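Local atomic coordinates of putative enoyl-CoA hydratase/isomerase (Acinetobacter baumannii, PDB entry 3FDU), a protein that probably acts on acyl-CoA thioesters as an enoyl-CoA hydratase or isomerase of the crotonase superfamily. Residues H4-A9 and I20-A25; G14-A19 and R51-R56; E24-L29 and E59-A64; W36-L41 and F89-S94. The protein carries 4 engineered substitutions. All coordinates share one frame; numbering follows the deposited sequence.

Contact 1: residues H4-A9 and I20-A25; sequences HPHLNA and INRPEA. Engineered in segment 4-9: Pro5 (natural residue Gln), Asn8 (natural residue Gln).
His6 and Arg22 meet ring to chain. The aliphatic part of Arg22 lies over one face of the imidazole, with Arg22 CG 3.7 Å from the centroid of the His6 ring and only 8° off its normal, a CH-pi contact. Arg22 CG stands anti to its backbone N (chi1 -164°) and the chain runs extended to NE, which draws the methylenes across the ring and leaves the guanidinium beyond it. CB of the engineered Pro5 sits over the opposite face of the same ring.

Backbone polar contacts join the segments beside this CH-pi contact. Asn21 N donates to His6 O at 3.0 Å in a nearly straight bond (168° at the hydrogen), though it approaches from above the carbonyl plane. His6 CA returns a CA-H...O contact to Asn21 O at 3.2 Å. Next along, Leu7 and Ile20 form an antiparallel non-hydrogen-bonded pair, their CA atoms 4.7 Å apart, at the open end of the hairpin, where strand 7-12 begins and strand 15-20 ends. Leu7 and Ile20 share one face of the sheet, and both reach Ile37 of helix 31-46. On the outer side the engineered Asn8 crosses the Asn21 side chain, Asn8 ND2 coming within 3.5 Å of Asn21 CB.

The polar ends find partners outside the pair: His6 ND1 bonds to Tyr30 OH, and Arg22 NH1 bonds to Ala28 O and forms a salt bridge with Asp67. With its ends so engaged, Arg22 offers His6 mainly hydrocarbon, and the tilt and rotation of the imidazole are restrained by Arg22 CG and Pro5 CB on its two faces and by the Tyr30 bond.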
loop_
_atom_site.group_PDB
_atom_site.type_symbol
_atom_site.label_atom_id
_atom_site.label_comp_id
_atom_site.label_asym_id
_atom_site.label_seq_id
_atom_site.Cartn_x
_atom_site.Cartn_y
_atom_site.Cartn_z
ATOM N N HIS A 4 32.599 20.453 -4.542
ATOM C CA HIS A 4 33.215 19.213 -4.051
ATOM C C HIS A 4 33.290 18.240 -5.187
ATOM O O HIS A 4 32.510 18.316 -6.117
ATOM C CB HIS A 4 32.386 18.582 -2.919
ATOM C CG HIS A 4 32.302 19.432 -1.690
ATOM N ND1 HIS A 4 33.400 19.694 -0.896
ATOM C CD2 HIS A 4 31.257 20.077 -1.117
ATOM C CE1 HIS A 4 33.034 20.464 0.117
ATOM N NE2 HIS A 4 31.740 20.708 0.009
ATOM N N PRO A 5 34.240 17.316 -5.127
ATOM C CA PRO A 5 34.321 16.344 -6.204
ATOM C C PRO A 5 33.135 15.366 -6.091
ATOM O O PRO A 5 32.518 15.305 -5.045
ATOM C CB PRO A 5 35.627 15.613 -5.899
ATOM C CG PRO A 5 35.771 15.727 -4.377
ATOM C CD PRO A 5 35.200 17.069 -4.037
ATOM N N HIS A 6 32.824 14.653 -7.176
ATOM C CA HIS A 6 31.868 13.531 -7.195
ATOM C C HIS A 6 30.421 13.939 -7.142
ATOM O O HIS A 6 29.540 13.115 -6.962
ATOM C CB HIS A 6 32.201 12.524 -6.093
ATOM C CG HIS A 6 33.578 11.957 -6.214
ATOM N ND1 HIS A 6 34.344 11.609 -5.119
ATOM C CD2 HIS A 6 34.344 11.704 -7.303
ATOM C CE1 HIS A 6 35.523 11.165 -5.529
ATOM N NE2 HIS A 6 35.546 11.205 -6.847
ATOM N N LEU A 7 30.171 15.222 -7.329
ATOM C CA LEU A 7 28.801 15.733 -7.343
ATOM C C LEU A 7 28.739 16.992 -8.199
ATOM O O LEU A 7 29.316 18.037 -7.841
ATOM C CB LEU A 7 28.332 16.031 -5.905
ATOM C CG LEU A 7 26.904 16.605 -5.780
ATOM C CD1 LEU A 7 25.853 15.700 -6.426
ATOM C CD2 LEU A 7 26.519 16.953 -4.335
ATOM N N ASN A 8 28.074 16.901 -9.343
ATOM C CA ASN A 8 27.991 18.022 -10.252
ATOM C C ASN A 8 26.634 18.708 -10.063
ATOM O O ASN A 8 25.629 18.011 -9.956
ATOM C CB ASN A 8 28.040 17.525 -11.704
ATOM C CG ASN A 8 29.266 16.674 -12.007
ATOM O OD1 ASN A 8 30.412 17.018 -11.606
ATOM N ND2 ASN A 8 29.051 15.568 -12.752
ATOM N N ALA A 9 26.583 20.035 -10.077
ATOM C CA ALA A 9 25.310 20.722 -9.898
ATOM C C ALA A 9 25.127 21.652 -11.053
ATOM O O ALA A 9 26.090 22.309 -11.491
ATOM C CB ALA A 9 25.284 21.477 -8.579
ATOM N N ILE A 20 25.476 12.508 -9.312
ATOM C CA ILE A 20 26.555 11.776 -8.655
ATOM C C ILE A 20 27.543 11.317 -9.727
ATOM O O ILE A 20 27.169 10.688 -10.743
ATOM C CB ILE A 20 25.998 10.591 -7.805
ATOM C CG1 ILE A 20 24.913 11.138 -6.807
ATOM C CG2 ILE A 20 27.072 9.944 -7.032
ATOM C CD1 ILE A 20 24.148 10.028 -6.015
ATOM N N ASN A 21 28.816 11.603 -9.478
ATOM C CA ASN A 21 29.833 11.375 -10.495
ATOM C C ASN A 21 31.081 10.746 -9.864
ATOM O O ASN A 21 32.100 11.426 -9.645
ATOM C CB ASN A 21 30.186 12.732 -11.121
ATOM C CG ASN A 21 31.006 12.601 -12.384
ATOM O OD1 ASN A 21 31.184 11.513 -12.937
ATOM N ND2 ASN A 21 31.529 13.726 -12.836
ATOM N N ARG A 22 30.993 9.460 -9.562
ATOM C CA ARG A 22 32.141 8.740 -9.052
ATOM C C ARG A 22 32.227 7.410 -9.766
ATOM O O ARG A 22 32.039 6.372 -9.145
ATOM C CB ARG A 22 32.007 8.534 -7.517
ATOM C CG ARG A 22 33.318 8.146 -6.850
ATOM C CD ARG A 22 33.043 7.642 -5.470
ATOM N NE ARG A 22 34.236 7.108 -4.843
ATOM C CZ ARG A 22 34.232 6.225 -3.862
ATOM N NH1 ARG A 22 33.080 5.727 -3.388
ATOM N NH2 ARG A 22 35.394 5.802 -3.384
ATOM N N PRO A 23 32.482 7.436 -11.082
ATOM C CA PRO A 23 32.452 6.210 -11.910
ATOM C C PRO A 23 33.469 5.173 -11.495
ATOM O O PRO A 23 33.199 3.986 -11.606
ATOM C CB PRO A 23 32.778 6.731 -13.344
ATOM C CG PRO A 23 33.503 8.066 -13.108
ATOM C CD PRO A 23 32.780 8.646 -11.892
ATOM N N GLU A 24 34.629 5.574 -10.999
ATOM C CA GLU A 24 35.616 4.543 -10.646
ATOM C C GLU A 24 35.032 3.581 -9.625
ATOM O O GLU A 24 35.528 2.457 -9.448
ATOM C CB GLU A 24 36.928 5.151 -10.127
ATOM N N ALA A 25 33.974 4.009 -8.930
ATOM C CA ALA A 25 33.421 3.159 -7.871
ATOM C C ALA A 25 31.946 2.874 -8.121
ATOM O O ALA A 25 31.246 2.506 -7.195
ATOM C CB ALA A 25 33.603 3.825 -6.508
#

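Contact 2: residues G14-A19 and R51-R56. Engineered in segment 51-56: Val53 (natural residue Ile).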
loop_
_atom_site.group_PDB
_atom_site.type_symbol
_atom_site.label_atom_id
_atom_site.label_comp_id
_atom_site.label_asym_id
_atom_site.label_seq_id
_atom_site.Cartn_x
_atom_site.Cartn_y
_atom_site.Cartn_z
ATOM N N GLY A 14 15.082 27.077 -13.440
ATOM C CA GLY A 14 14.479 26.642 -12.168
ATOM C C GLY A 14 14.673 25.149 -11.836
ATOM O O GLY A 14 14.241 24.679 -10.765
ATOM N N VAL A 15 15.310 24.411 -12.752
ATOM C CA VAL A 15 15.632 22.991 -12.521
ATOM C C VAL A 15 17.059 22.754 -12.016
ATOM O O VAL A 15 18.046 23.037 -12.720
ATOM C CB VAL A 15 15.435 22.131 -13.785
ATOM C CG1 VAL A 15 15.747 20.691 -13.444
ATOM C CG2 VAL A 15 13.980 22.243 -14.343
ATOM N N LEU A 16 17.176 22.261 -10.797
ATOM C CA LEU A 16 18.494 21.954 -10.243
ATOM C C LEU A 16 18.783 20.471 -10.477
ATOM O O LEU A 16 18.019 19.612 -10.009
ATOM C CB LEU A 16 18.538 22.273 -8.754
ATOM C CG LEU A 16 19.760 21.643 -8.059
ATOM C CD1 LEU A 16 21.101 22.106 -8.647
ATOM C CD2 LEU A 16 19.760 21.917 -6.509
ATOM N N THR A 17 19.825 20.153 -11.244
ATOM C CA THR A 17 20.146 18.744 -11.507
ATOM C C THR A 17 21.370 18.427 -10.684
ATOM O O THR A 17 22.412 19.103 -10.816
ATOM C CB THR A 17 20.401 18.413 -13.027
ATOM O OG1 THR A 17 19.258 18.770 -13.815
ATOM C CG2 THR A 17 20.686 16.890 -13.263
ATOM N N LEU A 18 21.235 17.453 -9.785
ATOM C CA LEU A 18 22.357 16.996 -8.963
ATOM C C LEU A 18 22.797 15.637 -9.493
ATOM O O LEU A 18 22.035 14.667 -9.495
ATOM C CB LEU A 18 21.973 16.893 -7.484
ATOM C CG LEU A 18 21.699 18.252 -6.789
ATOM C CD1 LEU A 18 21.192 18.088 -5.379
ATOM C CD2 LEU A 18 22.991 19.062 -6.794
ATOM N N ALA A 19 24.034 15.545 -9.950
ATOM C CA ALA A 19 24.443 14.295 -10.541
ATOM C C ALA A 19 25.657 13.714 -9.848
ATOM O O ALA A 19 26.724 14.345 -9.798
ATOM C CB ALA A 19 24.692 14.482 -12.071
ATOM N N ARG A 51 13.172 25.611 -8.415
ATOM C CA ARG A 51 11.784 25.181 -8.223
ATOM C C ARG A 51 11.628 23.645 -8.125
ATOM O O ARG A 51 10.731 23.151 -7.418
ATOM C CB ARG A 51 10.921 25.723 -9.386
ATOM C CG ARG A 51 10.764 27.281 -9.291
ATOM C CD ARG A 51 10.324 27.866 -10.636
ATOM N NE ARG A 51 8.957 27.439 -10.844
ATOM C CZ ARG A 51 7.889 28.173 -10.572
ATOM N NH1 ARG A 51 8.019 29.445 -10.168
ATOM N NH2 ARG A 51 6.694 27.643 -10.763
ATOM N N VAL A 52 12.483 22.912 -8.869
ATOM C CA VAL A 52 12.482 21.408 -8.878
ATOM C C VAL A 52 13.898 20.843 -8.776
ATOM O O VAL A 52 14.845 21.381 -9.358
ATOM C CB VAL A 52 11.824 20.870 -10.122
ATOM C CG1 VAL A 52 11.833 19.289 -10.172
ATOM C CG2 VAL A 52 10.359 21.462 -10.289
ATOM N N VAL A 53 14.060 19.776 -7.994
ATOM C CA VAL A 53 15.340 19.104 -7.936
ATOM C C VAL A 53 15.302 17.735 -8.648
ATOM O O VAL A 53 14.357 16.912 -8.460
ATOM C CB VAL A 53 15.837 18.921 -6.460
ATOM C CG1 VAL A 53 17.244 18.232 -6.443
ATOM C CG2 VAL A 53 15.895 20.292 -5.738
ATOM N N VAL A 54 16.329 17.469 -9.442
ATOM C CA VAL A 54 16.483 16.144 -10.050
ATOM C C VAL A 54 17.787 15.631 -9.507
ATOM O O VAL A 54 18.809 16.323 -9.604
ATOM C CB VAL A 54 16.605 16.199 -11.587
ATOM C CG1 VAL A 54 16.966 14.804 -12.168
ATOM C CG2 VAL A 54 15.272 16.702 -12.250
ATOM N N LEU A 55 17.760 14.421 -8.964
ATOM C CA LEU A 55 18.951 13.716 -8.470
ATOM C C LEU A 55 19.113 12.432 -9.278
ATOM O O LEU A 55 18.157 11.671 -9.409
ATOM C CB LEU A 55 18.740 13.339 -6.991
ATOM C CG LEU A 55 19.804 12.470 -6.303
ATOM C CD1 LEU A 55 21.076 13.235 -6.179
ATOM C CD2 LEU A 55 19.292 12.087 -4.901
ATOM N N ARG A 56 20.318 12.189 -9.806
ATOM C CA ARG A 56 20.578 10.988 -10.558
ATOM C C ARG A 56 22.065 10.742 -10.580
ATOM O O ARG A 56 22.830 11.528 -10.038
ATOM C CB ARG A 56 20.094 11.143 -11.999
ATOM C CG ARG A 56 20.659 12.394 -12.690
ATOM C CD ARG A 56 20.168 12.387 -14.136
ATOM N NE ARG A 56 20.490 13.576 -14.907
ATOM C CZ ARG A 56 21.658 13.796 -15.490
ATOM N NH1 ARG A 56 22.648 12.940 -15.307
ATOM N NH2 ARG A 56 21.842 14.887 -16.228
#
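Strands 15-19 and 52-56 run parallel in register, their axes 4.7 Å apart at closest approach and 17° from parallel, and the ladder alternates between Leu16 N to Val52 O, Val54 N to Leu16 O, Leu18 N to Val54 O and Arg56 N to Leu18 O. This is the parallel pair of a beta-alpha-beta unit, with helix 31-46 as the connection, in the main sheet of the crotonase-type fold. The bonds are straight: Leu18 N to Val54 O measures 2.7 Å with 175° at the hydrogen. At the opening end Gly14 O accepts twice, from Arg51 N at 2.7 Å and from Val52 N at 3.1 Å, so one carbonyl holds the start of the second strand.

Leu16, Leu18, Val53 and Leu55 share the face toward helix 31-46. There Leu18 CD1 reaches the engineered Val53 at CG1 (4.1 Å). Leu55, with CG anti to its backbone N, brings its CD1 back to lie 4.0 Å from Leu18 CB.

Val15, Thr17, Ala19, Val52, Val54 and Arg56 occupy the other face, and helix 188-200 packs on Val15 and Val52. Val15 CG1 meets Val54 CG2 at 4.2 Å. Arg56 has CG between the backbone N and the carbonyl carbon (chi1 53°), and its extended chain lies toward strand 15-19; its guanidinium also makes a cation-pi contact with Tyr189. One guanidinium face lies over Ala19 CB, and Thr17 CG2 approaches Arg56 NE obliquely to 3.7 Å.

Contact 3: residues E24-L29 and E59-A64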
loop_
_atom_site.group_PDB
_atom_site.type_symbol
_atom_site.label_atom_id
_atom_site.label_comp_id
_atom_site.label_asym_id
_atom_site.label_seq_id
_atom_site.Cartn_x
_atom_site.Cartn_y
_atom_site.Cartn_z
ATOM N N GLU A 24 34.629 5.574 -10.999
ATOM C CA GLU A 24 35.616 4.543 -10.646
ATOM C C GLU A 24 35.032 3.581 -9.625
ATOM O O GLU A 24 35.528 2.457 -9.448
ATOM C CB GLU A 24 36.928 5.151 -10.127
ATOM N N ALA A 25 33.974 4.009 -8.930
ATOM C CA ALA A 25 33.421 3.159 -7.871
ATOM C C ALA A 25 31.946 2.874 -8.121
ATOM O O ALA A 25 31.246 2.506 -7.195
ATOM C CB ALA A 25 33.603 3.825 -6.508
ATOM N N LYS A 26 31.494 3.046 -9.364
ATOM C CA LYS A 26 30.052 2.986 -9.692
ATOM C C LYS A 26 29.206 3.750 -8.674
ATOM O O LYS A 26 28.142 3.250 -8.218
ATOM C CB LYS A 26 29.557 1.551 -9.786
ATOM C CG LYS A 26 30.212 0.806 -10.963
ATOM C CD LYS A 26 29.874 -0.670 -10.954
ATOM C CE LYS A 26 28.506 -0.886 -11.510
ATOM N NZ LYS A 26 28.519 -1.943 -12.590
ATOM N N ASN A 27 29.685 4.944 -8.339
ATOM C CA ASN A 27 28.891 5.861 -7.539
ATOM C C ASN A 27 28.622 5.358 -6.101
ATOM O O ASN A 27 27.656 5.791 -5.440
ATOM C CB ASN A 27 27.579 6.189 -8.283
ATOM C CG ASN A 27 27.788 7.269 -9.365
ATOM O OD1 ASN A 27 28.924 7.656 -9.616
ATOM N ND2 ASN A 27 26.696 7.742 -10.012
ATOM N N ALA A 28 29.447 4.446 -5.611
ATOM C CA ALA A 28 29.371 4.128 -4.154
ATOM C C ALA A 28 29.552 5.391 -3.329
ATOM O O ALA A 28 30.384 6.245 -3.666
ATOM C CB ALA A 28 30.417 3.016 -3.708
ATOM N N LEU A 29 28.795 5.512 -2.234
ATOM C CA LEU A 29 28.830 6.754 -1.440
ATOM C C LEU A 29 29.649 6.591 -0.162
ATOM O O LEU A 29 29.499 5.623 0.527
ATOM C CB LEU A 29 27.417 7.217 -1.072
ATOM C CG LEU A 29 26.537 7.374 -2.319
ATOM C CD1 LEU A 29 25.076 7.634 -1.955
ATOM C CD2 LEU A 29 27.068 8.518 -3.245
ATOM N N GLU A 59 26.069 9.182 -15.255
ATOM C CA GLU A 59 26.246 8.307 -16.416
ATOM C C GLU A 59 25.418 7.053 -16.329
ATOM O O GLU A 59 24.200 7.154 -16.193
ATOM C CB GLU A 59 27.712 7.939 -16.552
ATOM C CG GLU A 59 28.510 8.948 -17.340
ATOM C CD GLU A 59 28.475 8.596 -18.817
ATOM O OE1 GLU A 59 27.383 8.188 -19.297
ATOM O OE2 GLU A 59 29.528 8.708 -19.496
ATOM N N HIS A 60 26.065 5.888 -16.362
ATOM C CA HIS A 60 25.336 4.605 -16.479
ATOM C C HIS A 60 24.813 3.936 -15.192
ATOM O O HIS A 60 24.142 2.910 -15.289
ATOM C CB HIS A 60 26.182 3.575 -17.222
ATOM C CG HIS A 60 26.661 4.048 -18.565
ATOM N ND1 HIS A 60 25.799 4.369 -19.592
ATOM C CD2 HIS A 60 27.914 4.252 -19.047
ATOM C CE1 HIS A 60 26.498 4.746 -20.653
ATOM N NE2 HIS A 60 27.781 4.691 -20.347
ATOM N N ASP A 61 25.127 4.510 -14.033
ATOM C CA ASP A 61 24.707 3.968 -12.703
ATOM C C ASP A 61 24.147 5.045 -11.782
ATOM O O ASP A 61 24.528 6.204 -11.868
ATOM C CB ASP A 61 25.901 3.312 -11.979
ATOM C CG ASP A 61 26.415 2.097 -12.732
ATOM O OD1 ASP A 61 25.680 1.094 -12.778
ATOM O OD2 ASP A 61 27.551 2.182 -13.277
ATOM N N PHE A 62 23.244 4.664 -10.894
ATOM C CA PHE A 62 22.765 5.612 -9.904
ATOM C C PHE A 62 23.675 5.578 -8.661
ATOM O O PHE A 62 24.407 6.533 -8.366
ATOM C CB PHE A 62 21.325 5.256 -9.520
ATOM C CG PHE A 62 20.739 6.183 -8.479
ATOM C CD1 PHE A 62 21.012 7.532 -8.520
ATOM C CD2 PHE A 62 19.896 5.684 -7.454
ATOM C CE1 PHE A 62 20.429 8.424 -7.583
ATOM C CE2 PHE A 62 19.321 6.587 -6.478
ATOM C CZ PHE A 62 19.605 7.946 -6.562
ATOM N N THR A 63 23.665 4.460 -7.959
ATOM C CA THR A 63 24.629 4.236 -6.849
ATOM C C THR A 63 24.779 2.773 -6.450
ATOM O O THR A 63 23.788 1.987 -6.310
ATOM C CB THR A 63 24.330 5.113 -5.579
ATOM O OG1 THR A 63 25.254 4.793 -4.533
ATOM C CG2 THR A 63 22.955 4.805 -5.054
ATOM N N ALA A 64 26.052 2.396 -6.299
ATOM C CA ALA A 64 26.405 1.049 -5.868
ATOM C C ALA A 64 26.142 0.883 -4.362
ATOM O O ALA A 64 26.376 -0.180 -3.785
ATOM C CB ALA A 64 27.916 0.767 -6.175
HETATM O O HOH W 1 26.211 -0.943 -14.252
#
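Asn27 faces Asp61, Phe62 and Thr63 where two loops of the crotonase-type fold meet, one following strand 15-20 and the other strand 52-57. Ala25 to Ala28 form a type I' beta turn, with Lys26 and Asn27 at its corners in left-handed backbone conformations, and both corner side chains point at segment 59-64.

The Asn27 side chain places CG anti to the carbonyl carbon, and its nearly flat chi2 of 7° presents the amide to the other loop. Asn27 ND2 donates to Phe62 O at 3.1 Å; this acceptor lies almost in the amide plane, although the donor stands above the plane of the Phe62 carbonyl. At the other end of the amide OD1 accepts from Arg22 N, so the group is fixed from both sides.

Thr63 holds OG1 anti to its own backbone N (chi1 177°), which aims the hydroxyl at the turn: Thr63 OG1 donates to Asn27 O at 2.8 Å, from above the carbonyl plane. Thr63 OG1 also accepts from Gly65 N, and Leu29 CG lies 3.6 Å from Thr63 OG1. Between the backbones, Ala64 N donates to Lys26 O at 3.0 Å with a bent 131° angle, and Ala64 CB lies 4.2 Å from Ala28 CB.

Lys26 bends at chi3 and chi4, carrying its CE across the Asp61 carboxylate. The charges stop short of a salt bridge. A water bridges them instead, accepting from Lys26 NZ at 3.0 Å and donating to Asp61 OD1 at 2.6 Å, while Val109 N also donates to that OD1.

Contact 4: residues W36-L41 and F89-S94; sequences WIAKAL and FVLLKS. With SO4 (sulfate ion), chain G.
Two helices pack side by side in a buried contact, the segments 36-41 and 89-94 running nearly parallel at 20° with an axis separation of 8.4 Å. Such a close approach rests on Ala38, whose CB points toward the partner helix. Ala38 CB lies 3.8 Å from Leu91 CA, and Val90 CG1 and Ser94 OG bracket the same methyl, the hydroxyl oxygen at 3.5 Å from Ala38 CB.

Helix 31-46 is the crossover helix of the beta-alpha-beta unit of the crotonase-type fold, and its Leu41 and Ile37 also rest on strand 15-20. Leu91 fills the angle between them. Its CG is anti to the backbone N (chi1 171°), which swings CD1 toward the other helix, where Leu91 CD1 meets Ile37 CG2 at 3.6 Å and Leu41 CD1 at 3.8 Å.

Toward the polar side, Lys39 starts away from the partner but bends at chi2 and chi4, bringing its NZ 3.6 Å from Val90 CG1; that nitrogen bonds to Leu35 O. Ser94 OG is hydrogen-bonded to Asp42 OD1. Lys93 takes a different direction, its NZ forming a salt bridge with Asp226; a sulfate, probably from the crystallisation liquor, is modelled too close to that nitrogen for the details of their bond to be trusted.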
loop_
_atom_site.group_PDB
_atom_site.type_symbol
_atom_site.label_atom_id
_atom_site.label_comp_id
_atom_site.label_asym_id
_atom_site.label_seq_id
_atom_site.Cartn_x
_atom_site.Cartn_y
_atom_site.Cartn_z
ATOM N N TRP A 36 27.594 16.108 1.621
ATOM C CA TRP A 36 27.587 17.094 0.540
ATOM C C TRP A 36 26.259 17.021 -0.207
ATOM O O TRP A 36 25.707 18.050 -0.585
ATOM C CB TRP A 36 28.725 16.846 -0.462
ATOM C CG TRP A 36 30.073 16.968 0.185
ATOM C CD1 TRP A 36 30.372 17.668 1.315
ATOM C CD2 TRP A 36 31.297 16.324 -0.233
ATOM N NE1 TRP A 36 31.714 17.513 1.621
ATOM C CE2 TRP A 36 32.305 16.712 0.677
ATOM C CE3 TRP A 36 31.638 15.496 -1.303
ATOM C CZ2 TRP A 36 33.640 16.262 0.566
ATOM C CZ3 TRP A 36 32.961 15.063 -1.436
ATOM C CH2 TRP A 36 33.948 15.451 -0.493
ATOM N N ILE A 37 25.776 15.801 -0.475
ATOM C CA ILE A 37 24.462 15.714 -1.138
ATOM C C ILE A 37 23.349 16.316 -0.239
ATOM O O ILE A 37 22.453 17.044 -0.721
ATOM C CB ILE A 37 24.101 14.289 -1.566
ATOM C CG1 ILE A 37 25.179 13.710 -2.551
ATOM C CG2 ILE A 37 22.745 14.317 -2.303
ATOM C CD1 ILE A 37 25.049 12.127 -2.727
ATOM N N ALA A 38 23.380 15.977 1.052
ATOM C CA ALA A 38 22.397 16.526 2.016
ATOM C C ALA A 38 22.421 18.036 2.043
ATOM O O ALA A 38 21.367 18.678 2.032
ATOM C CB ALA A 38 22.655 15.967 3.432
ATOM N N LYS A 39 23.623 18.631 2.064
ATOM C CA LYS A 39 23.690 20.088 2.108
ATOM C C LYS A 39 23.144 20.731 0.870
ATOM O O LYS A 39 22.496 21.794 0.961
ATOM C CB LYS A 39 25.107 20.625 2.345
ATOM C CG LYS A 39 25.871 19.870 3.411
ATOM C CD LYS A 39 25.111 19.743 4.722
ATOM C CE LYS A 39 25.760 18.682 5.606
ATOM N NZ LYS A 39 24.996 17.437 5.463
ATOM N N ALA A 40 23.446 20.141 -0.293
ATOM C CA ALA A 40 22.898 20.650 -1.558
ATOM C C ALA A 40 21.363 20.655 -1.617
ATOM O O ALA A 40 20.749 21.581 -2.192
ATOM C CB ALA A 40 23.467 19.860 -2.783
ATOM N N LEU A 41 20.747 19.593 -1.107
ATOM C CA LEU A 41 19.281 19.554 -0.972
ATOM C C LEU A 41 18.766 20.682 -0.033
ATOM O O LEU A 41 17.782 21.337 -0.324
ATOM C CB LEU A 41 18.853 18.204 -0.395
ATOM C CG LEU A 41 19.136 17.057 -1.414
ATOM C CD1 LEU A 41 18.875 15.666 -0.842
ATOM C CD2 LEU A 41 18.301 17.266 -2.653
ATOM N N PHE A 89 21.840 8.747 7.282
ATOM C CA PHE A 89 20.544 9.232 7.838
ATOM C C PHE A 89 20.339 10.731 7.663
ATOM O O PHE A 89 19.195 11.209 7.495
ATOM C CB PHE A 89 20.423 8.805 9.295
ATOM C CG PHE A 89 20.703 7.353 9.490
ATOM C CD1 PHE A 89 19.758 6.422 9.166
ATOM C CD2 PHE A 89 21.933 6.921 9.982
ATOM C CE1 PHE A 89 20.014 5.054 9.342
ATOM C CE2 PHE A 89 22.207 5.577 10.131
ATOM C CZ PHE A 89 21.249 4.628 9.779
ATOM N N VAL A 90 21.436 11.483 7.688
ATOM C CA VAL A 90 21.391 12.944 7.424
ATOM C C VAL A 90 20.878 13.219 5.979
ATOM O O VAL A 90 19.984 14.039 5.764
ATOM C CB VAL A 90 22.784 13.641 7.639
ATOM C CG1 VAL A 90 22.756 15.171 7.159
ATOM C CG2 VAL A 90 23.196 13.584 9.145
ATOM N N LEU A 91 21.419 12.494 5.004
ATOM C CA LEU A 91 20.953 12.583 3.603
ATOM C C LEU A 91 19.480 12.191 3.512
ATOM O O LEU A 91 18.672 12.927 2.894
ATOM C CB LEU A 91 21.810 11.698 2.675
ATOM C CG LEU A 91 21.290 11.533 1.230
ATOM C CD1 LEU A 91 21.107 12.901 0.615
ATOM C CD2 LEU A 91 22.302 10.679 0.397
ATOM N N LEU A 92 19.124 11.035 4.087
ATOM C CA LEU A 92 17.745 10.593 3.975
ATOM C C LEU A 92 16.762 11.581 4.580
ATOM O O LEU A 92 15.700 11.804 4.013
ATOM C CB LEU A 92 17.534 9.192 4.561
ATOM C CG LEU A 92 18.165 8.030 3.751
ATOM C CD1 LEU A 92 18.565 6.834 4.676
ATOM C CD2 LEU A 92 17.229 7.576 2.667
ATOM N N LYS A 93 17.078 12.144 5.764
ATOM C CA LYS A 93 16.212 13.205 6.313
ATOM C C LYS A 93 16.190 14.501 5.491
ATOM O O LYS A 93 15.129 15.146 5.365
ATOM C CB LYS A 93 16.550 13.500 7.805
ATOM C CG LYS A 93 16.267 12.287 8.726
ATOM C CD LYS A 93 16.640 12.542 10.216
ATOM C CE LYS A 93 18.152 12.611 10.385
ATOM N NZ LYS A 93 18.513 12.767 11.854
ATOM N N SER A 94 17.342 14.943 4.984
ATOM C CA SER A 94 17.346 16.100 4.114
ATOM C C SER A 94 16.419 15.914 2.901
ATOM O O SER A 94 15.766 16.833 2.465
ATOM C CB SER A 94 18.733 16.401 3.565
ATOM O OG SER A 94 19.538 16.981 4.601
HETATM S S SO4 G . 17.417 16.332 12.576
HETATM O O1 SO4 G . 16.036 16.008 12.969
HETATM O O2 SO4 G . 18.199 16.711 13.743
HETATM O O3 SO4 G . 18.048 15.216 11.873
HETATM O O4 SO4 G . 17.375 17.418 11.592
#

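Contacts 2 and 4 are buried and share one unit: the helix holding 36-41 connects the two strands of contact 2, and Leu41 CD2 lies 4.1 Å from Val53 CG1. Their chemistry differs, a regular backbone ladder against side-chain packing with no hydrogen bond between 36-41 and 89-94, the Ser94-Asp42 bond falling just beyond. Contact 1, at the surface, mixes the end of a hairpin with a CH-pi contact, while the partly buried contact 3 joins two loops by hydrogen bonds and a bridging water. These two have centres about 8 Å apart and are joined by Arg22 N to Asn27 OD1 at 2.7 Å. Contact 1 continues into contact 2 through Asn8 N to Ala19 O, 2.9 Å.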